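Local coordinates for prolyl-tRNA synthetase (Giardia lamblia ATCC 50803, PDB 3IAL), which probably catalyses the ATP-dependent joining of L-proline to tRNA(Pro), and is seen here holding the prolyl-adenylate intermediate, at residues S92-G97 with T122-I127; P142-Q147 with V184-D189; C176-E181 with I254-K259. All coordinates share one frame; numbering follows the deposited sequence.

Interaction 1: S92-G97 with T122-I127; sequences SDHIKG and TSETAI. With PR8 (5'-O-[(R)-hydroxy{[(2S)-pyrrolidin-2-ylcarbonyl]oxy}phosphoryl]adenosine), chain H.
The proline end of the prolyl-adenylate pocket in this class II synthetase is lined by Thr-122 and Glu-124, and behind them, on helix 92-98, His-94 packs against both and against Thr-125. The contact is a worked example of a first shell backed by a second. Thr-122 OG1 lies anti to its own main-chain nitrogen (chi1 177°), which carries it to the ligand, where it accepts a hydrogen bond from the pyrrolidine N of the adenylate at 2.8 Å. The same hydroxyl donates to Glu-124 OE1 on the syn lone pair, at 2.7 Å, which helps to hold the carboxylate in its orientation. Its other oxygen, OE2, comes to 2.7 Å from the ligand N, a proximity that would favour a positively charged amine.

His-94 enters from the far side. Its CE1 approaches Thr-122 CG2 obliquely and comes 3.5 Å from Glu-124 OE1, with the imidazole and carboxylate planes about 60° apart. On the other side of NE2, CD2 meets the methyl CG2 of Thr-125 at 3.6 Å. A single water links the imidazole to the opposite backbone: it is hydrogen-bonded to His-94 NE2, donates to Thr-122 O at 2.8 Å and accepts from Thr-125 N, so that the start of helix 124-134 and the imidazole share one water molecule among buried residues. Rotation of the ring is further fixed by the bond between ND1 and the carbonyl of Pro-218 and by an edge-to-face meeting with Phe-248.

Around this cluster, strand 167-177 supplies Trp-170 and Glu-172 against Thr-122 and His-174 against Glu-124, while Leu-88 of helix 85-88 and Ile-83 of strand 82-84 pack on Thr-125.

Interaction 2: P142-Q147 with V184-D189; sequences PLKIHQ and VSQLSD
Lys-144, reaching out from strand 143-152, meets Gln-186 of helix 180-201, the two side chains approaching from opposite directions with 9.7 Å between Lys-144 CA and Gln-186 CA. Beyond CG the lysine is fully extended, and that length brings NZ to Gln-186 OE1 for a hydrogen bond of 2.8 Å. The ammonium lies in the plane of the amide, on a lone pair of the oxygen, with a C=O...N angle of 139°. Gln-186 meets it by folding: CG leaves anti to the backbone N, and the bend at chi2 (62°) turns the amide toward the strand. The lysine CE also sits near OE1, at 3.1 Å, so the oxygen rests against the end of the aliphatic chain as well as the nitrogen.

The amide's other half is served by a water. Gln-186 NE2 donates to it at 2.8 Å and Lys-144 NZ at 3.1 Å; the water in turn donates to Asp-189 OD2 at 3.0 Å. Both ends of the glutamine amide thus have partners, and NZ has two acceptors, one protein and one solvent. Asp-189, about one helical turn beyond Gln-186, does not form a salt bridge with the lysine: NZ and OD2 are 4.3 Å apart, and the water spans that gap. The nearby carboxylate probably still helps to stabilise the ammonium charge.

Cys-175 of strand 167-177 lies alongside Lys-144, and His-177 of the same strand packs on Gln-186. What results is a polar bridge, completed by water, between a strand of the antiparallel sheet typical of class II synthetase catalytic cores and a helix packed on that sheet; it lies outside the pocket, with the Gln-186 side chain about 12 Å from the adenylate.

Interaction 3: C176-E181 with I254-K259; sequences CHATAE and ILYANK
Tyr-256 and Ala-178 meet through a short hydrogen bond, the phenol OH donating to the backbone carbonyl O of Ala-178 at 2.6 Å. The acceptor lies at the edge of the ring, near its plane. Seen from the carbonyl, the approach is less regular: the C=O...OH angle is 116° and the hydroxyl is tilted 27° out of the carbonyl plane. The methyl of Ala-178 adds an apolar contact, CB standing 4.1 Å from Tyr-256 CZ. Farther along, Cys-176 SG touches Ile-254 CG2 loosely, at 4.4 Å.

What aims the phenol is its first torsion: chi1 of 74° sets CG between the backbone N and carbonyl carbon, and the ring reaches across to the turn after strand 167-177. Val-135 and Leu-141 pack on the tyrosine, and backbone bonding to Val-264 ties its strand to 263-274. On the other side, Thr-179 caps helix 180-201 through OG1 to the N of Asp-182, which probably helps to set the turn that presents the Ala-178 carbonyl. Phe-131 of helix 124-134 and Pro-266 lie against both Cys-176 and Ile-254.

As packing, the contact joins the strand-to-helix turn of the class II catalytic core to short strand 256-257, with the Cys-176 side chain about 13 Å from the adenylate. The donated bond satisfies the buried phenol and probably restrains the turn against that strand, while the apolar contacts add little direction.

In the fold
From the N terminus, interaction 1 comes first, closing the short loop from helix 92-98 through strands 103-108 and 111-119 to the start of helix 124-134. It is complete before interaction 2 opens on the following strand, 143-152. Interactions 2 and 3 cross: 176-181 falls between 142-147 and 184-189, and its partner 254-259 comes later. They also touch, since strands 143-152 and 167-177 are antiparallel neighbours, with a probable backbone hydrogen bond between Leu-143 O and Cys-176 N. Interaction 1 joins this group where Ser-123 and Ile-127 pack against Gln-147 and Ile-145. Together they tie helices 92-98, 124-134 and 180-201 and strand 256-257 around the catalytic sheet.

Interaction 1: S92-G97 with T122-I127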
loop_
_atom_site.group_PDB
_atom_site.type_symbol
_atom_site.label_atom_id
_atom_site.label_comp_id
_atom_site.label_asym_id
_atom_site.label_seq_id
_atom_site.Cartn_x
_atom_site.Cartn_y
_atom_site.Cartn_z
ATOM N N SER B 92 19.185 -7.340 -24.215
ATOM C CA SER B 92 18.702 -7.102 -25.580
ATOM C C SER B 92 17.252 -7.535 -25.813
ATOM O O SER B 92 16.413 -6.726 -26.205
ATOM C CB SER B 92 19.607 -7.811 -26.590
ATOM O OG SER B 92 19.159 -7.591 -27.919
ATOM N N ASP B 93 16.964 -8.811 -25.591
ATOM C CA ASP B 93 15.624 -9.334 -25.848
ATOM C C ASP B 93 14.560 -8.681 -24.955
ATOM O O ASP B 93 13.430 -8.479 -25.390
ATOM C CB ASP B 93 15.605 -10.864 -25.717
ATOM C CG ASP B 93 16.334 -11.562 -26.871
ATOM O OD1 ASP B 93 16.628 -10.904 -27.898
ATOM O OD2 ASP B 93 16.613 -12.776 -26.752
ATOM N N HIS B 94 14.930 -8.329 -23.729
ATOM C CA HIS B 94 14.018 -7.639 -22.814
ATOM C C HIS B 94 13.680 -6.225 -23.307
ATOM O O HIS B 94 12.511 -5.830 -23.309
ATOM C CB HIS B 94 14.620 -7.587 -21.409
ATOM C CG HIS B 94 13.693 -7.049 -20.365
ATOM N ND1 HIS B 94 12.605 -7.756 -19.898
ATOM C CD2 HIS B 94 13.699 -5.876 -19.687
ATOM C CE1 HIS B 94 11.982 -7.041 -18.976
ATOM N NE2 HIS B 94 12.625 -5.896 -18.829
ATOM N N ILE B 95 14.694 -5.470 -23.737
ATOM C CA ILE B 95 14.473 -4.088 -24.185
ATOM C C ILE B 95 13.715 -4.001 -25.517
ATOM O O ILE B 95 12.859 -3.133 -25.675
ATOM C CB ILE B 95 15.792 -3.257 -24.262
ATOM C CG1 ILE B 95 15.490 -1.790 -24.597
ATOM C CG2 ILE B 95 16.762 -3.839 -25.290
ATOM C CD1 ILE B 95 14.406 -1.168 -23.738
ATOM N N LYS B 96 14.009 -4.889 -26.465
ATOM C CA LYS B 96 13.249 -4.922 -27.726
ATOM C C LYS B 96 11.766 -5.204 -27.480
ATOM O O LYS B 96 10.901 -4.712 -28.216
ATOM C CB LYS B 96 13.805 -5.968 -28.700
ATOM C CG LYS B 96 15.226 -5.715 -29.194
ATOM C CD LYS B 96 15.443 -4.305 -29.744
ATOM C CE LYS B 96 16.889 -4.102 -30.181
ATOM N NZ LYS B 96 17.866 -4.443 -29.098
ATOM N N GLY B 97 11.483 -6.000 -26.448
ATOM C CA GLY B 97 10.111 -6.302 -26.063
ATOM C C GLY B 97 9.364 -5.107 -25.494
ATOM O O GLY B 97 8.144 -5.025 -25.615
ATOM N N THR B 122 8.218 -2.393 -16.263
ATOM C CA THR B 122 8.334 -3.599 -15.463
ATOM C C THR B 122 9.751 -3.429 -14.919
ATOM O O THR B 122 10.550 -2.686 -15.508
ATOM C CB THR B 122 8.171 -4.899 -16.297
ATOM O OG1 THR B 122 8.361 -6.040 -15.446
ATOM C CG2 THR B 122 9.167 -4.930 -17.458
ATOM N N SER B 123 10.068 -4.045 -13.793
ATOM C CA SER B 123 11.243 -3.600 -13.049
ATOM C C SER B 123 12.493 -4.492 -13.080
ATOM O O SER B 123 13.452 -4.213 -12.367
ATOM C CB SER B 123 10.844 -3.280 -11.606
ATOM O OG SER B 123 9.707 -2.431 -11.590
ATOM N N GLU B 124 12.511 -5.524 -13.923
ATOM C CA GLU B 124 13.671 -6.428 -13.999
ATOM C C GLU B 124 15.008 -5.690 -14.048
ATOM O O GLU B 124 15.892 -5.973 -13.247
ATOM C CB GLU B 124 13.584 -7.379 -15.199
ATOM C CG GLU B 124 12.622 -8.547 -15.000
ATOM C CD GLU B 124 11.156 -8.175 -15.184
ATOM O OE1 GLU B 124 10.854 -7.038 -15.613
ATOM O OE2 GLU B 124 10.301 -9.030 -14.895
ATOM N N THR B 125 15.153 -4.748 -14.976
ATOM C CA THR B 125 16.464 -4.140 -15.232
ATOM C C THR B 125 16.974 -3.359 -14.021
ATOM O O THR B 125 18.168 -3.383 -13.714
ATOM C CB THR B 125 16.451 -3.242 -16.495
ATOM O OG1 THR B 125 15.458 -2.218 -16.363
ATOM C CG2 THR B 125 16.152 -4.064 -17.743
ATOM N N ALA B 126 16.054 -2.706 -13.318
ATOM C CA ALA B 126 16.370 -1.934 -12.117
ATOM C C ALA B 126 16.661 -2.851 -10.933
ATOM O O ALA B 126 17.650 -2.669 -10.232
ATOM C CB ALA B 126 15.223 -0.977 -11.790
ATOM N N ILE B 127 15.812 -3.854 -10.727
ATOM C CA ILE B 127 15.966 -4.751 -9.594
ATOM C C ILE B 127 17.216 -5.629 -9.704
ATOM O O ILE B 127 17.925 -5.808 -8.718
ATOM C CB ILE B 127 14.711 -5.626 -9.380
ATOM C CG1 ILE B 127 13.565 -4.755 -8.861
ATOM C CG2 ILE B 127 15.003 -6.758 -8.380
ATOM C CD1 ILE B 127 12.204 -5.370 -8.997
HETATM C C PR8 H . 5.736 -9.563 -16.060
HETATM N N PR8 H . 7.625 -8.669 -14.848
HETATM O O PR8 H . 5.581 -8.398 -16.430
HETATM P P PR8 H . 3.683 -10.204 -17.306
HETATM N N1 PR8 H . -3.194 -3.400 -18.190
HETATM C C2 PR8 H . -3.494 -4.084 -17.091
HETATM N N3 PR8 H . -2.792 -5.153 -16.707
HETATM C C4 PR8 H . -1.751 -5.586 -17.418
HETATM C C5 PR8 H . -1.414 -4.899 -18.580
HETATM C C6 PR8 H . -2.157 -3.784 -18.958
HETATM N N6 PR8 H . -1.841 -3.110 -20.065
HETATM N N7 PR8 H . -0.360 -5.508 -19.109
HETATM C C8 PR8 H . -0.041 -6.537 -18.320
HETATM N N9 PR8 H . -0.893 -6.597 -17.286
HETATM C CA PR8 H . 6.873 -9.910 -15.100
HETATM C CB PR8 H . 6.280 -10.346 -13.770
HETATM C CD PR8 H . 7.773 -8.532 -13.403
HETATM C CG PR8 H . 6.468 -9.127 -12.857
HETATM C "C1'" PR8 H . -0.844 -7.627 -16.199
HETATM O O10 PR8 H . 4.984 -10.628 -16.450
HETATM O O1P PR8 H . 4.009 -9.744 -18.680
HETATM C "C2'" PR8 H . -1.205 -9.044 -16.707
HETATM O "O2'" PR8 H . -2.018 -9.720 -15.736
HETATM O O2P PR8 H . 2.770 -11.524 -17.355
HETATM C "C3'" PR8 H . 0.135 -9.740 -16.738
HETATM O "O3'" PR8 H . -0.037 -11.155 -16.627
HETATM C "C4'" PR8 H . 0.685 -9.171 -15.443
HETATM O "O4'" PR8 H . 0.513 -7.753 -15.666
HETATM C "C5'" PR8 H . 2.137 -9.574 -15.300
HETATM O "O5'" PR8 H . 2.880 -9.130 -16.418
HETATM O O HOH W 1 12.985 -3.493 -16.712
#

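Interaction 2: P142-Q147 with V184-D189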
loop_
_atom_site.group_PDB
_atom_site.type_symbol
_atom_site.label_atom_id
_atom_site.label_comp_id
_atom_site.label_asym_id
_atom_site.label_seq_id
_atom_site.Cartn_x
_atom_site.Cartn_y
_atom_site.Cartn_z
ATOM N N PRO B 142 18.389 -17.746 -0.594
ATOM C CA PRO B 142 17.576 -17.041 -1.583
ATOM C C PRO B 142 17.305 -15.588 -1.208
ATOM O O PRO B 142 17.305 -15.225 -0.035
ATOM C CB PRO B 142 16.256 -17.833 -1.604
ATOM C CG PRO B 142 16.203 -18.548 -0.326
ATOM C CD PRO B 142 17.626 -18.802 0.099
ATOM N N LEU B 143 17.097 -14.769 -2.225
ATOM C CA LEU B 143 16.780 -13.366 -2.051
ATOM C C LEU B 143 15.446 -13.188 -2.761
ATOM O O LEU B 143 15.363 -13.329 -3.985
ATOM C CB LEU B 143 17.892 -12.494 -2.662
ATOM C CG LEU B 143 17.764 -10.969 -2.576
ATOM C CD1 LEU B 143 17.100 -10.513 -1.282
ATOM C CD2 LEU B 143 19.136 -10.307 -2.741
ATOM N N LYS B 144 14.399 -12.948 -1.976
ATOM C CA LYS B 144 13.023 -12.945 -2.467
ATOM C C LYS B 144 12.337 -11.649 -2.077
ATOM O O LYS B 144 12.153 -11.371 -0.892
ATOM C CB LYS B 144 12.250 -14.129 -1.871
ATOM C CG LYS B 144 12.916 -15.492 -2.060
ATOM C CD LYS B 144 11.952 -16.629 -1.752
ATOM C CE LYS B 144 12.634 -17.978 -1.780
ATOM N NZ LYS B 144 11.685 -19.100 -1.569
ATOM N N ILE B 145 11.953 -10.853 -3.073
ATOM C CA ILE B 145 11.284 -9.596 -2.804
ATOM C C ILE B 145 10.046 -9.412 -3.674
ATOM O O ILE B 145 9.803 -10.177 -4.590
ATOM C CB ILE B 145 12.256 -8.393 -2.937
ATOM C CG1 ILE B 145 12.946 -8.349 -4.306
ATOM C CG2 ILE B 145 13.331 -8.450 -1.822
ATOM C CD1 ILE B 145 12.109 -7.829 -5.434
ATOM N N HIS B 146 9.245 -8.406 -3.345
ATOM C CA HIS B 146 8.118 -8.024 -4.173
ATOM C C HIS B 146 7.745 -6.591 -3.853
ATOM O O HIS B 146 8.090 -6.088 -2.787
ATOM C CB HIS B 146 6.921 -8.948 -3.941
ATOM C CG HIS B 146 6.302 -8.801 -2.594
ATOM N ND1 HIS B 146 5.213 -7.987 -2.362
ATOM C CD2 HIS B 146 6.631 -9.343 -1.400
ATOM C CE1 HIS B 146 4.891 -8.047 -1.082
ATOM N NE2 HIS B 146 5.740 -8.854 -0.474
ATOM N N GLN B 147 7.053 -5.941 -4.783
ATOM C CA GLN B 147 6.566 -4.589 -4.575
ATOM C C GLN B 147 5.208 -4.385 -5.230
ATOM O O GLN B 147 4.914 -4.957 -6.272
ATOM C CB GLN B 147 7.553 -3.559 -5.102
ATOM C CG GLN B 147 7.766 -3.577 -6.604
ATOM C CD GLN B 147 8.779 -2.540 -7.037
ATOM O OE1 GLN B 147 9.422 -1.908 -6.196
ATOM N NE2 GLN B 147 8.938 -2.367 -8.354
ATOM N N VAL B 184 12.652 -23.564 -10.151
ATOM C CA VAL B 184 11.451 -24.342 -10.464
ATOM C C VAL B 184 10.504 -24.445 -9.268
ATOM O O VAL B 184 9.305 -24.281 -9.413
ATOM C CB VAL B 184 11.816 -25.757 -10.972
ATOM C CG1 VAL B 184 10.595 -26.659 -10.960
ATOM C CG2 VAL B 184 12.429 -25.668 -12.371
ATOM N N SER B 185 11.042 -24.709 -8.083
ATOM C CA SER B 185 10.216 -24.774 -6.871
ATOM C C SER B 185 9.529 -23.431 -6.564
ATOM O O SER B 185 8.393 -23.402 -6.067
ATOM C CB SER B 185 11.056 -25.221 -5.667
ATOM O OG SER B 185 10.313 -25.105 -4.458
ATOM N N GLN B 186 10.208 -22.323 -6.860
ATOM C CA GLN B 186 9.620 -20.996 -6.628
ATOM C C GLN B 186 8.338 -20.774 -7.442
ATOM O O GLN B 186 7.394 -20.152 -6.960
ATOM C CB GLN B 186 10.612 -19.882 -6.951
ATOM C CG GLN B 186 10.184 -18.500 -6.430
ATOM C CD GLN B 186 10.076 -18.479 -4.923
ATOM O OE1 GLN B 186 10.965 -18.959 -4.231
ATOM N NE2 GLN B 186 8.963 -17.965 -4.407
ATOM N N LEU B 187 8.324 -21.256 -8.680
ATOM C CA LEU B 187 7.136 -21.141 -9.529
ATOM C C LEU B 187 5.898 -21.755 -8.874
ATOM O O LEU B 187 4.819 -21.164 -8.922
ATOM C CB LEU B 187 7.382 -21.742 -10.912
ATOM C CG LEU B 187 7.917 -20.792 -11.994
ATOM C CD1 LEU B 187 9.073 -19.919 -11.523
ATOM C CD2 LEU B 187 8.321 -21.591 -13.225
ATOM N N SER B 188 6.055 -22.917 -8.244
ATOM C CA SER B 188 4.960 -23.539 -7.495
ATOM C C SER B 188 4.505 -22.655 -6.337
ATOM O O SER B 188 3.307 -22.546 -6.082
ATOM C CB SER B 188 5.370 -24.905 -6.938
ATOM O OG SER B 188 5.766 -25.772 -7.979
ATOM N N ASP B 189 5.452 -22.036 -5.630
ATOM C CA ASP B 189 5.103 -21.103 -4.545
ATOM C C ASP B 189 4.273 -19.938 -5.071
ATOM O O ASP B 189 3.301 -19.535 -4.439
ATOM C CB ASP B 189 6.351 -20.572 -3.822
ATOM C CG ASP B 189 6.951 -21.588 -2.869
ATOM O OD1 ASP B 189 6.359 -22.677 -2.698
ATOM O OD2 ASP B 189 8.011 -21.293 -2.277
HETATM O O HOH W 2 8.622 -18.405 -1.680
#

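Interaction 3: C176-E181 with I254-K259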
loop_
_atom_site.group_PDB
_atom_site.type_symbol
_atom_site.label_atom_id
_atom_site.label_comp_id
_atom_site.label_asym_id
_atom_site.label_seq_id
_atom_site.Cartn_x
_atom_site.Cartn_y
_atom_site.Cartn_z
ATOM N N CYS B 176 15.823 -14.486 -6.469
ATOM C CA CYS B 176 17.126 -14.909 -6.918
ATOM C C CYS B 176 17.465 -16.218 -6.204
ATOM O O CYS B 176 17.364 -16.307 -4.974
ATOM C CB CYS B 176 18.132 -13.820 -6.575
ATOM S SG CYS B 176 19.756 -14.023 -7.268
ATOM N N HIS B 177 17.868 -17.223 -6.979
ATOM C CA HIS B 177 17.974 -18.597 -6.500
ATOM C C HIS B 177 19.353 -19.198 -6.757
ATOM O O HIS B 177 19.972 -18.939 -7.785
ATOM C CB HIS B 177 16.931 -19.460 -7.209
ATOM C CG HIS B 177 15.546 -18.893 -7.172
ATOM N ND1 HIS B 177 14.740 -18.969 -6.055
ATOM C CD2 HIS B 177 14.815 -18.265 -8.124
ATOM C CE1 HIS B 177 13.576 -18.405 -6.323
ATOM N NE2 HIS B 177 13.592 -17.978 -7.572
ATOM N N ALA B 178 19.816 -20.025 -5.829
ATOM C CA ALA B 178 21.124 -20.650 -5.951
ATOM C C ALA B 178 21.179 -21.631 -7.124
ATOM O O ALA B 178 22.184 -21.693 -7.835
ATOM C CB ALA B 178 21.498 -21.346 -4.654
ATOM N N THR B 179 20.103 -22.394 -7.316
ATOM C CA THR B 179 20.082 -23.468 -8.307
ATOM C C THR B 179 18.818 -23.472 -9.163
ATOM O O THR B 179 17.794 -22.877 -8.811
ATOM C CB THR B 179 20.117 -24.853 -7.642
ATOM O OG1 THR B 179 18.897 -25.037 -6.912
ATOM C CG2 THR B 179 21.342 -25.027 -6.710
ATOM N N ALA B 180 18.900 -24.213 -10.265
ATOM C CA ALA B 180 17.782 -24.425 -11.178
ATOM C C ALA B 180 16.581 -25.004 -10.437
ATOM O O ALA B 180 15.455 -24.556 -10.637
ATOM C CB ALA B 180 18.215 -25.358 -12.319
ATOM N N GLU B 181 16.839 -25.977 -9.562
ATOM C CA GLU B 181 15.782 -26.644 -8.802
ATOM C C GLU B 181 15.022 -25.668 -7.898
ATOM O O GLU B 181 13.804 -25.762 -7.779
ATOM C CB GLU B 181 16.354 -27.804 -7.975
ATOM C CG GLU B 181 16.995 -28.920 -8.798
ATOM C CD GLU B 181 18.508 -28.775 -8.955
ATOM O OE1 GLU B 181 18.978 -27.702 -9.397
ATOM O OE2 GLU B 181 19.228 -29.749 -8.641
ATOM N N ILE B 254 25.273 -10.654 -11.988
ATOM C CA ILE B 254 24.910 -11.204 -10.703
ATOM C C ILE B 254 25.655 -12.514 -10.528
ATOM O O ILE B 254 25.397 -13.495 -11.236
ATOM C CB ILE B 254 23.397 -11.479 -10.556
ATOM C CG1 ILE B 254 22.572 -10.240 -10.914
ATOM C CG2 ILE B 254 23.107 -11.918 -9.124
ATOM C CD1 ILE B 254 21.093 -10.453 -10.818
ATOM N N LEU B 255 26.573 -12.522 -9.574
ATOM C CA LEU B 255 27.400 -13.674 -9.315
ATOM C C LEU B 255 27.491 -13.886 -7.813
ATOM O O LEU B 255 27.537 -12.927 -7.050
ATOM C CB LEU B 255 28.802 -13.452 -9.900
ATOM C CG LEU B 255 28.961 -13.573 -11.421
ATOM C CD1 LEU B 255 30.345 -13.069 -11.833
ATOM C CD2 LEU B 255 28.761 -15.020 -11.885
ATOM N N TYR B 256 27.487 -15.146 -7.398
ATOM C CA TYR B 256 27.707 -15.491 -6.004
ATOM C C TYR B 256 28.778 -16.566 -5.893
ATOM O O TYR B 256 28.893 -17.440 -6.759
ATOM C CB TYR B 256 26.403 -15.944 -5.324
ATOM C CG TYR B 256 25.892 -17.326 -5.700
ATOM C CD1 TYR B 256 26.228 -18.446 -4.937
ATOM C CD2 TYR B 256 25.030 -17.506 -6.784
ATOM C CE1 TYR B 256 25.747 -19.708 -5.257
ATOM C CE2 TYR B 256 24.543 -18.780 -7.116
ATOM C CZ TYR B 256 24.914 -19.875 -6.350
ATOM O OH TYR B 256 24.447 -21.135 -6.659
ATOM N N ALA B 257 29.567 -16.478 -4.829
ATOM C CA ALA B 257 30.529 -17.514 -4.502
ATOM C C ALA B 257 29.785 -18.644 -3.810
ATOM O O ALA B 257 29.171 -18.426 -2.770
ATOM C CB ALA B 257 31.642 -16.951 -3.587
ATOM N N ASN B 258 29.832 -19.845 -4.379
ATOM C CA ASN B 258 29.204 -21.009 -3.750
ATOM C C ASN B 258 30.082 -21.569 -2.634
ATOM O O ASN B 258 31.098 -20.963 -2.295
ATOM C CB ASN B 258 28.809 -22.067 -4.799
ATOM C CG ASN B 258 29.997 -22.756 -5.461
ATOM O OD1 ASN B 258 31.145 -22.657 -5.018
ATOM N ND2 ASN B 258 29.705 -23.495 -6.536
ATOM N N LYS B 259 29.688 -22.696 -2.046
ATOM C CA LYS B 259 30.439 -23.293 -0.924
ATOM C C LYS B 259 31.853 -23.731 -1.309
ATOM O O LYS B 259 32.757 -23.695 -0.477
ATOM C CB LYS B 259 29.688 -24.492 -0.336
ATOM C CG LYS B 259 28.573 -24.117 0.625
ATOM C CD LYS B 259 27.603 -25.272 0.833
ATOM C CE LYS B 259 26.533 -24.921 1.860
ATOM N NZ LYS B 259 25.471 -25.961 1.932
#